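Local coordinates for protein CytC3 (Streptomyces sp., PDB 3GJB) that probably catalyses iron(II)- and 2-oxoglutarate-dependent chlorination of a carrier-bound amino acid, as an antibiotic-pathway halogenase of the phytanoyl-CoA dioxygenase family, at residues D69-I74 and L98-S103; T151-S156 and M254-R259; N160-L165 and P223-P228. One frame throughout, in Å; residues are numbered along the deposited sequence.

Interaction 1. Residues D69-I74 and L98-S103; sequences DRHLDI and LLCWRS. With AKG (2-oxoglutaric acid), chain E.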
loop_
_atom_site.group_PDB
_atom_site.type_symbol
_atom_site.label_atom_id
_atom_site.label_comp_id
_atom_site.label_asym_id
_atom_site.label_seq_id
_atom_site.Cartn_x
_atom_site.Cartn_y
_atom_site.Cartn_z
ATOM N N ASP A 69 -7.111 2.456 -4.942
ATOM C CA ASP A 69 -6.539 3.601 -5.633
ATOM C C ASP A 69 -7.243 4.951 -5.571
ATOM O O ASP A 69 -7.363 5.643 -6.589
ATOM C CB ASP A 69 -6.305 3.222 -7.098
ATOM C CG ASP A 69 -5.561 1.909 -7.245
ATOM O OD1 ASP A 69 -4.562 1.701 -6.526
ATOM O OD2 ASP A 69 -5.973 1.088 -8.087
ATOM N N ARG A 70 -7.689 5.342 -4.385
ATOM C CA ARG A 70 -8.335 6.634 -4.236
ATOM C C ARG A 70 -7.292 7.737 -4.182
ATOM O O ARG A 70 -7.625 8.919 -4.169
ATOM C CB ARG A 70 -9.210 6.651 -2.989
ATOM C CG ARG A 70 -10.348 5.665 -3.095
ATOM C CD ARG A 70 -11.202 5.923 -4.333
ATOM N NE ARG A 70 -12.486 6.535 -3.997
ATOM C CZ ARG A 70 -12.656 7.823 -3.745
ATOM N NH1 ARG A 70 -11.621 8.638 -3.798
ATOM N NH2 ARG A 70 -13.852 8.294 -3.428
ATOM N N HIS A 71 -6.022 7.346 -4.164
ATOM C CA HIS A 71 -4.937 8.317 -4.167
ATOM C C HIS A 71 -4.901 8.957 -5.558
ATOM O O HIS A 71 -4.145 9.901 -5.799
ATOM C CB HIS A 71 -3.597 7.640 -3.898
ATOM C CG HIS A 71 -3.220 6.633 -4.936
ATOM N ND1 HIS A 71 -3.773 5.371 -4.982
ATOM C CD2 HIS A 71 -2.400 6.725 -6.010
ATOM C CE1 HIS A 71 -3.313 4.732 -6.043
ATOM N NE2 HIS A 71 -2.478 5.531 -6.683
ATOM N N LEU A 72 -5.704 8.425 -6.481
ATOM C CA LEU A 72 -5.764 8.983 -7.824
ATOM C C LEU A 72 -6.861 10.036 -7.939
ATOM O O LEU A 72 -7.034 10.633 -8.995
ATOM C CB LEU A 72 -5.979 7.887 -8.878
ATOM C CG LEU A 72 -4.785 6.957 -9.104
ATOM C CD1 LEU A 72 -5.069 6.036 -10.269
ATOM C CD2 LEU A 72 -3.544 7.766 -9.376
ATOM N N ASP A 73 -7.614 10.258 -6.867
ATOM C CA ASP A 73 -8.640 11.295 -6.911
ATOM C C ASP A 73 -8.783 12.109 -5.608
ATOM O O ASP A 73 -9.286 13.234 -5.627
ATOM C CB ASP A 73 -9.996 10.719 -7.371
ATOM C CG ASP A 73 -10.661 9.826 -6.336
ATOM O OD1 ASP A 73 -10.095 8.765 -5.994
ATOM O OD2 ASP A 73 -11.769 10.190 -5.876
ATOM N N ILE A 74 -8.331 11.563 -4.482
ATOM C CA ILE A 74 -8.409 12.310 -3.224
ATOM C C ILE A 74 -7.046 12.962 -3.002
ATOM O O ILE A 74 -6.033 12.263 -2.921
ATOM C CB ILE A 74 -8.720 11.396 -2.019
ATOM C CG1 ILE A 74 -10.126 10.804 -2.147
ATOM C CG2 ILE A 74 -8.609 12.193 -0.726
ATOM C CD1 ILE A 74 -10.411 9.701 -1.156
ATOM N N LEU A 98 10.789 4.899 -7.984
ATOM C CA LEU A 98 9.638 4.209 -7.425
ATOM C C LEU A 98 8.276 4.512 -7.997
ATOM O O LEU A 98 7.938 5.659 -8.283
ATOM C CB LEU A 98 9.564 4.458 -5.924
ATOM C CG LEU A 98 10.677 3.918 -5.039
ATOM C CD1 LEU A 98 10.435 4.403 -3.610
ATOM C CD2 LEU A 98 10.700 2.393 -5.104
ATOM N N LEU A 99 7.489 3.451 -8.122
ATOM C CA LEU A 99 6.128 3.535 -8.612
ATOM C C LEU A 99 5.177 3.073 -7.519
ATOM O O LEU A 99 5.436 2.079 -6.832
ATOM C CB LEU A 99 5.920 2.623 -9.820
ATOM C CG LEU A 99 6.666 2.919 -11.117
ATOM C CD1 LEU A 99 6.325 1.838 -12.149
ATOM C CD2 LEU A 99 6.262 4.303 -11.623
ATOM N N CYS A 100 4.094 3.817 -7.343
ATOM C CA CYS A 100 3.062 3.424 -6.411
ATOM C C CYS A 100 2.003 2.935 -7.384
ATOM O O CYS A 100 1.410 3.727 -8.113
ATOM C CB CYS A 100 2.527 4.606 -5.612
ATOM S SG CYS A 100 1.168 4.103 -4.530
ATOM N N TRP A 101 1.781 1.628 -7.419
ATOM C CA TRP A 101 0.813 1.071 -8.359
ATOM C C TRP A 101 -0.538 0.761 -7.725
ATOM O O TRP A 101 -1.483 0.364 -8.412
ATOM C CB TRP A 101 1.382 -0.197 -8.994
ATOM C CG TRP A 101 1.552 -1.309 -8.014
ATOM C CD1 TRP A 101 2.554 -1.454 -7.097
ATOM C CD2 TRP A 101 0.675 -2.420 -7.830
ATOM N NE1 TRP A 101 2.356 -2.591 -6.355
ATOM C CE2 TRP A 101 1.209 -3.205 -6.786
ATOM C CE3 TRP A 101 -0.513 -2.831 -8.448
ATOM C CZ2 TRP A 101 0.591 -4.382 -6.345
ATOM C CZ3 TRP A 101 -1.126 -3.999 -8.011
ATOM C CH2 TRP A 101 -0.573 -4.760 -6.971
ATOM N N ARG A 102 -0.633 0.942 -6.413
ATOM C CA ARG A 102 -1.894 0.679 -5.733
ATOM C C ARG A 102 -1.945 1.096 -4.274
ATOM O O ARG A 102 -0.930 1.140 -3.570
ATOM C CB ARG A 102 -2.235 -0.809 -5.816
ATOM C CG ARG A 102 -3.540 -1.173 -5.114
ATOM C CD ARG A 102 -4.393 -2.076 -5.976
ATOM N NE ARG A 102 -4.078 -3.476 -5.765
ATOM C CZ ARG A 102 -4.555 -4.469 -6.504
ATOM N NH1 ARG A 102 -5.366 -4.228 -7.519
ATOM N NH2 ARG A 102 -4.236 -5.713 -6.205
ATOM N N SER A 103 -3.157 1.407 -3.839
ATOM C CA SER A 103 -3.427 1.753 -2.459
ATOM C C SER A 103 -4.809 1.160 -2.184
ATOM O O SER A 103 -5.646 1.060 -3.088
ATOM C CB SER A 103 -3.421 3.268 -2.246
ATOM O OG SER A 103 -4.539 3.889 -2.843
HETATM C C1 AKG E . -6.179 -8.706 -5.945
HETATM O O1 AKG E . -6.346 -7.512 -6.105
HETATM O O2 AKG E . -7.094 -9.564 -6.416
HETATM C C2 AKG E . -4.959 -9.222 -5.217
HETATM O O5 AKG E . -4.812 -10.424 -5.060
HETATM C C3 AKG E . -3.933 -8.234 -4.676
HETATM C C4 AKG E . -2.763 -8.919 -3.946
HETATM C C5 AKG E . -1.788 -7.877 -3.397
HETATM O O3 AKG E . -1.982 -6.687 -3.561
HETATM O O4 AKG E . -0.698 -8.281 -2.712
HETATM O O HOH W 1 -7.204 4.199 -2.031
HETATM O O HOH W 2 -1.182 4.188 -9.003
#
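D69 and S103 meet backbone to backbone where the loop leading into the 3-10 turn 70-72 comes up against strand 98-108, with D69 N giving a nearly straight hydrogen bond to S103 O at 2.7 Å. The carboxylate of D69 answers it: S103 N donates to D69 OD1 at 3.0 Å, reaching that oxygen almost in line with its C-O bond. With CG folded back beside its own backbone N (chi1 -50°), D69 thus grips both the N-H and the carbonyl of one strand residue. OD1 also lies along the aliphatic stem of R102, 3.4 Å from R102 CG, while OD2 is bound by the hydroxyl of Y56.

H71 takes the serine side chain. H71 ND1 and S103 OG form a hydrogen bond of 2.7 Å, the hydroxyl sitting at the ring edge near its plane. A water bridges the same OG to R70 N, and a second links H71 NE2 to the C100 carbonyl, so both imidazole nitrogens are tied and rotation of the ring is restrained. C100 SG stands over a ring face, 4.7 Å from the H71 centroid. R102 points away, its guanidinium resting on W101 CZ3 and reaching a 2-oxoglutarate with a weak, bent bond from R102 NH2 to AKG O1 of 2.8 Å. This is not the only 2-oxoglutarate bound: another, and the iron, lie about 12 and 13 Å from the arginine side chain.

The contact docks the 3-10 turn onto the major sheet of the cupin-type fold. L77 and I81 of helix 75-82 pack on H71, strand 253-262 runs antiparallel beside 98-108, and V289 of strand 289-292 touches L72.

Interaction 2. Residues T151-S156 and M254-R259; sequences TAFTHS and MGFAAR. With AKG (2-oxoglutaric acid), chain E.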
loop_
_atom_site.group_PDB
_atom_site.type_symbol
_atom_site.label_atom_id
_atom_site.label_comp_id
_atom_site.label_asym_id
_atom_site.label_seq_id
_atom_site.Cartn_x
_atom_site.Cartn_y
_atom_site.Cartn_z
ATOM N N THR A 151 -0.125 2.335 6.675
ATOM C CA THR A 151 -0.261 3.440 7.609
ATOM C C THR A 151 -1.524 3.327 8.451
ATOM O O THR A 151 -2.619 3.107 7.930
ATOM C CB THR A 151 -0.298 4.792 6.884
ATOM O OG1 THR A 151 0.894 4.949 6.109
ATOM C CG2 THR A 151 -0.389 5.939 7.899
ATOM N N ALA A 152 -1.369 3.486 9.757
ATOM C CA ALA A 152 -2.515 3.423 10.651
ATOM C C ALA A 152 -3.251 4.762 10.606
ATOM O O ALA A 152 -2.681 5.792 10.954
ATOM C CB ALA A 152 -2.051 3.126 12.068
ATOM N N PHE A 153 -4.504 4.757 10.165
ATOM C CA PHE A 153 -5.269 5.994 10.117
ATOM C C PHE A 153 -5.961 6.195 11.464
ATOM O O PHE A 153 -6.236 7.323 11.876
ATOM C CB PHE A 153 -6.254 5.959 8.948
ATOM C CG PHE A 153 -5.646 6.418 7.637
ATOM C CD1 PHE A 153 -4.261 6.536 7.502
ATOM C CD2 PHE A 153 -6.450 6.748 6.553
ATOM C CE1 PHE A 153 -3.688 6.975 6.316
ATOM C CE2 PHE A 153 -5.885 7.190 5.357
ATOM C CZ PHE A 153 -4.502 7.306 5.239
ATOM N N THR A 154 -6.245 5.082 12.135
ATOM C CA THR A 154 -6.812 5.086 13.481
ATOM C C THR A 154 -5.747 4.250 14.171
ATOM O O THR A 154 -4.829 3.777 13.510
ATOM C CB THR A 154 -8.157 4.335 13.590
ATOM O OG1 THR A 154 -7.973 2.978 13.183
ATOM C CG2 THR A 154 -9.220 4.985 12.730
ATOM N N HIS A 155 -5.830 4.064 15.476
ATOM C CA HIS A 155 -4.818 3.244 16.126
ATOM C C HIS A 155 -5.019 1.763 15.774
ATOM O O HIS A 155 -6.139 1.296 15.571
ATOM C CB HIS A 155 -4.871 3.416 17.647
ATOM C CG HIS A 155 -6.162 2.967 18.266
ATOM N ND1 HIS A 155 -6.246 2.522 19.568
ATOM C CD2 HIS A 155 -7.421 2.912 17.768
ATOM C CE1 HIS A 155 -7.499 2.210 19.844
ATOM N NE2 HIS A 155 -8.233 2.439 18.770
ATOM N N SER A 156 -3.924 1.027 15.675
ATOM C CA SER A 156 -4.028 -0.389 15.399
ATOM C C SER A 156 -3.531 -1.031 16.678
ATOM O O SER A 156 -2.352 -0.931 17.009
ATOM C CB SER A 156 -3.137 -0.799 14.229
ATOM O OG SER A 156 -3.371 -2.161 13.920
ATOM N N MET A 254 -8.418 1.395 11.045
ATOM C CA MET A 254 -8.364 1.724 9.635
ATOM C C MET A 254 -6.941 1.871 9.171
ATOM O O MET A 254 -6.243 2.808 9.558
ATOM C CB MET A 254 -9.109 3.024 9.341
ATOM C CG MET A 254 -9.241 3.307 7.852
ATOM S SD MET A 254 -10.046 1.936 6.997
ATOM C CE MET A 254 -11.752 2.217 7.437
ATOM N N GLY A 255 -6.510 0.926 8.345
ATOM C CA GLY A 255 -5.174 0.979 7.803
ATOM C C GLY A 255 -5.259 1.393 6.343
ATOM O O GLY A 255 -6.190 1.023 5.629
ATOM N N PHE A 256 -4.299 2.191 5.901
ATOM C CA PHE A 256 -4.266 2.612 4.517
ATOM C C PHE A 256 -2.959 2.082 3.980
ATOM O O PHE A 256 -1.902 2.470 4.441
ATOM C CB PHE A 256 -4.291 4.132 4.409
ATOM C CG PHE A 256 -4.097 4.632 3.009
ATOM C CD1 PHE A 256 -5.062 4.396 2.034
ATOM C CD2 PHE A 256 -2.944 5.319 2.658
ATOM C CE1 PHE A 256 -4.882 4.841 0.725
ATOM C CE2 PHE A 256 -2.752 5.769 1.349
ATOM C CZ PHE A 256 -3.724 5.529 0.382
ATOM N N ALA A 257 -3.032 1.189 3.005
ATOM C CA ALA A 257 -1.827 0.605 2.441
ATOM C C ALA A 257 -1.526 1.126 1.054
ATOM O O ALA A 257 -2.415 1.225 0.209
ATOM C CB ALA A 257 -1.955 -0.907 2.394
ATOM N N ALA A 258 -0.259 1.451 0.829
ATOM C CA ALA A 258 0.199 1.927 -0.466
ATOM C C ALA A 258 1.296 0.946 -0.869
ATOM O O ALA A 258 2.199 0.656 -0.078
ATOM C CB ALA A 258 0.753 3.337 -0.347
ATOM N N ARG A 259 1.215 0.420 -2.086
ATOM C CA ARG A 259 2.207 -0.551 -2.545
ATOM C C ARG A 259 3.132 0.011 -3.632
ATOM O O ARG A 259 2.684 0.674 -4.578
ATOM C CB ARG A 259 1.486 -1.812 -3.025
ATOM C CG ARG A 259 0.611 -2.449 -1.941
ATOM C CD ARG A 259 -0.258 -3.536 -2.527
ATOM N NE ARG A 259 -1.264 -4.049 -1.600
ATOM C CZ ARG A 259 -1.039 -4.963 -0.660
ATOM N NH1 ARG A 259 0.169 -5.487 -0.494
ATOM N NH2 ARG A 259 -2.046 -5.375 0.097
HETATM C C1 AKG E . -6.179 -8.706 -5.945
HETATM O O1 AKG E . -6.346 -7.512 -6.105
HETATM O O2 AKG E . -7.094 -9.564 -6.416
HETATM C C2 AKG E . -4.959 -9.222 -5.217
HETATM O O5 AKG E . -4.812 -10.424 -5.060
HETATM C C3 AKG E . -3.933 -8.234 -4.676
HETATM C C4 AKG E . -2.763 -8.919 -3.946
HETATM C C5 AKG E . -1.788 -7.877 -3.397
HETATM O O3 AKG E . -1.982 -6.687 -3.561
HETATM O O4 AKG E . -0.698 -8.281 -2.712
HETATM O O HOH W 3 0.178 4.037 3.624
#
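T151 and F256 face each other as an antiparallel hydrogen-bonded pair, F256 N donating to T151 O at 2.8 Å and T151 N to F256 O. The non-hydrogen-bonded pair A152-G255 follows, and the pairing is carried just past the end of strand 147-152 by F153 N, which bonds M254 O at 2.7 Å, nearly in line with the carbonyl. A side chain takes over next: T154 OG1 accepts from M254 N at 2.7 Å and is also bonded to Y252 O. At the other end a water joins T151 OG1 to F256 O, while H80 NE2 holds the same hydroxyl.

These strands are central neighbours in the major antiparallel sheet of the double-stranded beta-helix, the cupin-type scaffold of 2-oxoglutarate-dependent enzymes.

Apolar contacts gather on the face bearing T151 and F256. F256 CB makes a CH-pi contact over the F153 ring, 3.5 Å from the centroid, and its CG leaves anti to the backbone N (chi1 173°), which sets the F256 ring beside that of F153, the planes 24° apart but slid so that they barely overlap. H80 meets both rings, and W41 meets F153. An alanine in place of F153 is likely to leave F256 CB without its aromatic cover and open a gap beside H80 and W41.

Farther along strand 253-262, beyond the pairing with 151-156, R259 forms a salt bridge with E104 and turns a guanidinium face to the 2-oxoglutarate held near R102, with R259 NE 3.4 Å from AKG O3.

Interaction 3. Residues N160-L165 and P223-P228; sequences NGCLQL and PMVLKP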
loop_
_atom_site.group_PDB
_atom_site.type_symbol
_atom_site.label_atom_id
_atom_site.label_comp_id
_atom_site.label_asym_id
_atom_site.label_seq_id
_atom_site.Cartn_x
_atom_site.Cartn_y
_atom_site.Cartn_z
ATOM N N ASN A 160 -8.056 -4.222 18.763
ATOM C CA ASN A 160 -8.860 -4.091 17.547
ATOM C C ASN A 160 -8.380 -4.866 16.315
ATOM O O ASN A 160 -8.705 -4.521 15.182
ATOM C CB ASN A 160 -9.157 -2.608 17.224
ATOM C CG ASN A 160 -7.939 -1.803 16.797
ATOM O OD1 ASN A 160 -7.996 -0.577 16.806
ATOM N ND2 ASN A 160 -6.857 -2.469 16.404
ATOM N N GLY A 161 -7.620 -5.931 16.564
ATOM C CA GLY A 161 -7.159 -6.822 15.510
ATOM C C GLY A 161 -5.922 -6.495 14.709
ATOM O O GLY A 161 -5.886 -6.769 13.512
ATOM N N CYS A 162 -4.904 -5.944 15.359
ATOM C CA CYS A 162 -3.675 -5.566 14.676
ATOM C C CYS A 162 -2.980 -6.740 13.997
ATOM O O CYS A 162 -3.198 -7.900 14.346
ATOM C CB CYS A 162 -2.701 -4.915 15.656
ATOM S SG CYS A 162 -1.994 -6.076 16.862
ATOM N N LEU A 163 -2.136 -6.416 13.022
ATOM C CA LEU A 163 -1.374 -7.416 12.292
ATOM C C LEU A 163 -0.328 -8.045 13.203
ATOM O O LEU A 163 0.003 -7.512 14.265
ATOM C CB LEU A 163 -0.664 -6.775 11.095
ATOM C CG LEU A 163 -1.418 -6.455 9.794
ATOM C CD1 LEU A 163 -2.886 -6.166 10.061
ATOM C CD2 LEU A 163 -0.738 -5.260 9.115
ATOM N N GLN A 164 0.190 -9.187 12.771
ATOM C CA GLN A 164 1.218 -9.900 13.508
ATOM C C GLN A 164 2.321 -10.263 12.533
ATOM O O GLN A 164 2.072 -10.867 11.484
ATOM C CB GLN A 164 0.643 -11.159 14.142
ATOM C CG GLN A 164 -0.292 -10.883 15.290
ATOM C CD GLN A 164 -1.116 -12.092 15.652
ATOM O OE1 GLN A 164 -2.009 -12.489 14.910
ATOM N NE2 GLN A 164 -0.815 -12.692 16.792
ATOM N N LEU A 165 3.539 -9.870 12.879
ATOM C CA LEU A 165 4.695 -10.137 12.041
ATOM C C LEU A 165 5.662 -11.088 12.727
ATOM O O LEU A 165 5.694 -11.190 13.958
ATOM C CB LEU A 165 5.383 -8.820 11.687
ATOM C CG LEU A 165 4.491 -7.956 10.796
ATOM C CD1 LEU A 165 5.034 -6.549 10.693
ATOM C CD2 LEU A 165 4.390 -8.605 9.432
ATOM N N PRO A 223 2.990 -8.526 17.816
ATOM C CA PRO A 223 1.871 -7.684 17.380
ATOM C C PRO A 223 2.437 -6.353 16.904
ATOM O O PRO A 223 3.218 -5.723 17.615
ATOM C CB PRO A 223 1.051 -7.481 18.657
ATOM C CG PRO A 223 1.660 -8.429 19.676
ATOM C CD PRO A 223 3.091 -8.517 19.282
ATOM N N MET A 224 2.046 -5.914 15.716
ATOM C CA MET A 224 2.538 -4.641 15.205
ATOM C C MET A 224 1.521 -3.543 15.537
ATOM O O MET A 224 0.723 -3.146 14.681
ATOM C CB MET A 224 2.771 -4.747 13.687
ATOM C CG MET A 224 3.417 -3.524 13.037
ATOM S SD MET A 224 4.940 -2.939 13.848
ATOM C CE MET A 224 6.128 -4.253 13.414
ATOM N N VAL A 225 1.540 -3.065 16.785
ATOM C CA VAL A 225 0.610 -2.017 17.198
ATOM C C VAL A 225 1.126 -0.674 16.699
ATOM O O VAL A 225 2.325 -0.397 16.751
ATOM C CB VAL A 225 0.401 -1.983 18.743
ATOM C CG1 VAL A 225 0.099 -3.386 19.259
ATOM C CG2 VAL A 225 1.595 -1.404 19.429
ATOM N N LEU A 226 0.214 0.160 16.207
ATOM C CA LEU A 226 0.591 1.446 15.646
ATOM C C LEU A 226 -0.299 2.574 16.117
ATOM O O LEU A 226 -1.497 2.392 16.310
ATOM C CB LEU A 226 0.509 1.389 14.119
ATOM C CG LEU A 226 1.363 0.393 13.340
ATOM C CD1 LEU A 226 0.773 0.194 11.948
ATOM C CD2 LEU A 226 2.789 0.893 13.257
ATOM N N LYS A 227 0.292 3.749 16.292
ATOM C CA LYS A 227 -0.483 4.913 16.682
ATOM C C LYS A 227 -0.922 5.533 15.374
ATOM O O LYS A 227 -0.391 5.190 14.320
ATOM C CB LYS A 227 0.377 5.907 17.455
ATOM C CG LYS A 227 0.427 5.634 18.941
ATOM C CD LYS A 227 1.751 5.061 19.366
ATOM C CE LYS A 227 2.836 6.118 19.354
ATOM N NZ LYS A 227 4.132 5.539 19.813
ATOM N N PRO A 228 -1.911 6.429 15.409
ATOM C CA PRO A 228 -2.315 7.024 14.134
ATOM C C PRO A 228 -1.093 7.721 13.544
ATOM O O PRO A 228 -0.333 8.360 14.270
ATOM C CB PRO A 228 -3.388 8.025 14.545
ATOM C CG PRO A 228 -3.963 7.427 15.795
ATOM C CD PRO A 228 -2.749 6.915 16.519
HETATM O O HOH W 4 -1.231 -3.399 12.613
#
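M224 and L165 slant across one another, meeting through methyl groups: L165 CD1 lies 3.7 Å from M224 CE. The methionine starts with CG anti to the backbone N (chi1 -174°) and then bends twice, which curls its CE methyl back to the leucine; Y25 of strand 25-30 touches both side chains. On the other flank C162 points toward 223-228, its SG 3.8 Å from P223 CB and 4.2 Å from V225 CG1, so that the sulfur rests against two aliphatic groups.

Between these apolar contacts runs a single direct hydrogen bond, M224 N to L163 O, 3.0 Å long and almost straight at 173°. Next to it Q164 and P223 form an antiparallel non-hydrogen-bonded bridge, and a water connects M224 O to L163 N. The L163 side chain turns elsewhere, touching W150 and R253, and comes within about 5 Å of the iron-site 2-oxoglutarate and 7 Å of the iron.

One backbone hydrogen bond and one bridging water supply the polar links, and the remainder is aliphatic and sulfur packing, consistent with a short, partly solvated strand pairing at the border of the active site.

Overall arrangement
Following the chain from the N terminus, interaction 1 closes first, bringing 69-74 and 98-103 together across a largely helical excursion that includes helices 75-82 and 84-94. Interaction 2 opens later, at 151-156, and closes only at 254-259; within that span interaction 3 joins 160-165 to 223-228, around a region partly absent from the model. Interactions 1 and 2 adjoin through neighbouring strands 98-108 and 253-262, where R102 O and R259 N probably hydrogen-bond, and both reach one 2-oxoglutarate. Interactions 2 and 3 meet at S156 N and L226 O, where the loops after strands 147-152 and 222-223 join the major sheet to the small three-stranded one. Interactions 1 and 3 stay about 14 Å apart at their nearest atoms.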